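Local atomic coordinates of hypothetical protein (Prochlorococcus marinus, PDB entry 2HX5), a protein that probably hydrolyses 1,4-dihydroxy-2-naphthoyl-CoA to 1,4-dihydroxy-2-naphthoate and free CoA, a step of phylloquinone (vitamin K1) biosynthesis. Residues 33-36 / 37-41. Sequence-based numbering, arbitrary orientation. Where two conformers were deposited one is given.
Sequences WCHE and SWEES
His35 meets Trp38 and Glu39 one turn further along helix 29-45, the long helix of the hotdog fold that packs against the antiparallel sheet. The imidazole takes a different partner on its face and at its edge. Over one face stands the six-membered ring of Trp38 in a T-shaped stack, planes 87° apart, with Trp38 CE3 over the centre of the imidazole, 4.0 Å above its plane. Both side chains leave the helix with CG anti to the backbone N, which lays them side by side. At the edge, His35 ND1 donates a hydrogen bond of 2.8 Å to Glu39 OE2. The acceptor lies almost in the imidazole plane, yet the nitrogen reaches OE2 from above the carboxylate plane, the two planes being 84° apart. The other oxygen, Glu39 OE1, accepts from the backbone N of Phe16 of the second subunit and also bonds a bound 2-ethoxyethanol, probably from the crystallisation liquor, so the carboxylate joins the helix to a subunit interface.

The tightly packed side faces the sheet, where Cys34 and Ser37 both touch Phe104 and the Trp33 indole touches Phe106. By contrast, Glu36 and Glu40 lie on the partly exposed side, where Arg15 of the second subunit packs on them, and meet the neighbouring turn of the helix mainly through backbone: Glu40 N bonds Glu36 O at 2.9 Å, while the Glu36 carboxylate turns to Arg12 and Arg32 in salt bridges. Trp38 N bonds Cys34 O at 2.9 Å. In one of two deposited conformers of Ser37, with chi1 at 78°, the hydroxyl folds back along the helix and Ser37 OG donates to the same Cys34 O at 2.9 Å.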
ATOM      1  N   TRP A  33       6.587   4.557  -6.505  1.00 14.42           N
ATOM      2  CA  TRP A  33       7.582   4.242  -7.538  1.00 13.88           C
ATOM      3  C   TRP A  33       8.699   5.286  -7.596  1.00 12.89           C
ATOM      4  O   TRP A  33       9.882   4.981  -7.825  1.00 15.45           O
ATOM      5  CB  TRP A  33       6.956   4.123  -8.924  1.00 14.03           C
ATOM      6  CG  TRP A  33       5.905   3.023  -9.047  1.00 13.79           C
ATOM      7  CD1 TRP A  33       5.593   2.063  -8.155  1.00 17.49           C
ATOM      8  CD2 TRP A  33       4.983   2.893 -10.106  1.00 14.76           C
ATOM      9  NE1 TRP A  33       4.558   1.290  -8.626  1.00 18.50           N
ATOM     10  CE2 TRP A  33       4.153   1.782  -9.826  1.00 18.86           C
ATOM     11  CE3 TRP A  33       4.786   3.605 -11.295  1.00 16.69           C
ATOM     12  CZ2 TRP A  33       3.123   1.383 -10.684  1.00 18.14           C
ATOM     13  CZ3 TRP A  33       3.790   3.190 -12.138  1.00 15.61           C
ATOM     14  CH2 TRP A  33       2.971   2.089 -11.832  1.00 16.56           C
ATOM     15  N   CYS A  34       8.320   6.554  -7.450  1.00 13.51           N
ATOM     16  CA  CYS A  34       9.338   7.608  -7.410  1.00 17.04           C
ATOM     17  C   CYS A  34      10.305   7.442  -6.264  1.00 14.20           C
ATOM     18  O   CYS A  34      11.525   7.416  -6.431  1.00 15.47           O
ATOM     19  CB  CYS A  34       8.670   8.958  -7.290  1.00 14.82           C
ATOM     20  SG  CYS A  34       7.747   9.572  -8.734  1.00 17.45           S
ATOM     21  N   HIS A  35       9.762   7.238  -5.074  1.00 14.23           N
ATOM     22  CA  HIS A  35      10.604   7.107  -3.907  1.00 15.18           C
ATOM     23  C   HIS A  35      11.522   5.903  -4.040  1.00 13.86           C
ATOM     24  O   HIS A  35      12.737   5.952  -3.772  1.00 14.45           O
ATOM     25  CB  HIS A  35       9.772   7.053  -2.637  1.00 16.03           C
ATOM     26  CG  HIS A  35      10.533   7.244  -1.348  1.00 16.02           C
ATOM     27  ND1 HIS A  35      11.454   6.336  -0.853  1.00 15.56           N
ATOM     28  CD2 HIS A  35      10.443   8.237  -0.433  1.00 19.99           C
ATOM     29  CE1 HIS A  35      11.875   6.779   0.331  1.00 18.19           C
ATOM     30  NE2 HIS A  35      11.314   7.942   0.579  1.00 18.79           N
ATOM     31  N   GLU A  36      10.940   4.783  -4.482  1.00 14.90           N
ATOM     32  CA  GLU A  36      11.782   3.594  -4.670  1.00 15.00           C
ATOM     33  C   GLU A  36      12.852   3.801  -5.733  1.00 15.12           C
ATOM     34  O   GLU A  36      13.966   3.310  -5.591  1.00 15.52           O
ATOM     35  CB  GLU A  36      10.937   2.391  -5.081  1.00 14.32           C
ATOM     36  CG  GLU A  36       9.960   1.910  -4.039  1.00 14.48           C
ATOM     37  CD  GLU A  36       9.197   0.629  -4.359  1.00 20.67           C
ATOM     38  OE1 GLU A  36       9.441   0.092  -5.454  1.00 24.62           O
ATOM     39  OE2 GLU A  36       8.414   0.186  -3.493  1.00 20.36           O
ATOM     40  N   SER A  37      12.549   4.528  -6.809  0.50 13.03           N
ATOM     41  CA  SER A  37      13.580   4.796  -7.829  0.50 14.01           C
ATOM     42  C   SER A  37      14.681   5.714  -7.334  0.50 15.68           C
ATOM     43  O   SER A  37      15.821   5.619  -7.769  0.50 14.81           O
ATOM     44  CB  SER A  37      12.979   5.337  -9.127  0.50 14.93           C
ATOM     45  OG  SER A  37      12.637   6.715  -9.038  0.50 13.80           O
ATOM     46  N   TRP A  38      14.332   6.634  -6.437  1.00 14.33           N
ATOM     47  CA  TRP A  38      15.316   7.497  -5.798  1.00 14.41           C
ATOM     48  C   TRP A  38      16.276   6.631  -4.940  1.00 15.47           C
ATOM     49  O   TRP A  38      17.498   6.740  -5.026  1.00 16.23           O
ATOM     50  CB  TRP A  38      14.618   8.557  -4.960  1.00 15.14           C
ATOM     51  CG  TRP A  38      15.551   9.332  -4.056  1.00 16.10           C
ATOM     52  CD1 TRP A  38      16.632  10.038  -4.428  1.00 17.30           C
ATOM     53  CD2 TRP A  38      15.424   9.480  -2.643  1.00 16.30           C
ATOM     54  NE1 TRP A  38      17.207  10.646  -3.331  1.00 16.96           N
ATOM     55  CE2 TRP A  38      16.485  10.313  -2.212  1.00 19.17           C
ATOM     56  CE3 TRP A  38      14.513   9.005  -1.695  1.00 17.20           C
ATOM     57  CZ2 TRP A  38      16.688  10.639  -0.833  1.00 17.25           C
ATOM     58  CZ3 TRP A  38      14.672   9.381  -0.379  1.00 19.12           C
ATOM     59  CH2 TRP A  38      15.760  10.170   0.043  1.00 21.09           C
ATOM     60  N   GLU A  39      15.702   5.722  -4.141  1.00 14.39           N
ATOM     61  CA  GLU A  39      16.534   4.794  -3.370  1.00 14.15           C
ATOM     62  C   GLU A  39      17.423   3.975  -4.305  1.00 13.45           C
ATOM     63  O   GLU A  39      18.603   3.761  -4.036  1.00 15.07           O
ATOM     64  CB  GLU A  39      15.642   3.864  -2.534  1.00 15.23           C
ATOM     65  CG  GLU A  39      14.801   4.579  -1.505  1.00 14.92           C
ATOM     66  CD  GLU A  39      13.794   3.654  -0.832  1.00 15.41           C
ATOM     67  OE1 GLU A  39      14.238   2.778  -0.040  1.00 17.53           O
ATOM     68  OE2 GLU A  39      12.589   3.833  -1.127  1.00 17.88           O
ATOM     69  N   GLU A  40      16.845   3.440  -5.387  1.00 13.57           N
ATOM     70  CA  GLU A  40      17.606   2.669  -6.399  1.00 14.90           C
ATOM     71  C   GLU A  40      18.734   3.472  -7.012  1.00 14.03           C
ATOM     72  O   GLU A  40      19.848   2.954  -7.238  1.00 15.13           O
ATOM     73  CB  GLU A  40      16.699   2.144  -7.520  1.00 15.04           C
ATOM     74  CG  GLU A  40      17.384   1.155  -8.380  1.00 16.68           C
ATOM     75  CD  GLU A  40      16.496   0.612  -9.492  1.00 22.65           C
ATOM     76  OE1 GLU A  40      15.292   0.929  -9.532  1.00 29.71           O
ATOM     77  OE2 GLU A  40      17.035  -0.117 -10.370  1.00 25.88           O
ATOM     78  N   SER A  41      18.461   4.743  -7.272  1.00 13.78           N
ATOM     79  CA  SER A  41      19.490   5.623  -7.810  1.00 14.00           C
ATOM     80  C   SER A  41      20.681   5.843  -6.892  1.00 14.43           C
ATOM     81  O   SER A  41      21.820   5.759  -7.283  1.00 15.40           O
ATOM     82  CB  SER A  41      18.841   6.955  -8.170  1.00 16.03           C
ATOM     83  OG  SER A  41      19.785   7.811  -8.825  1.00 14.98           O
TER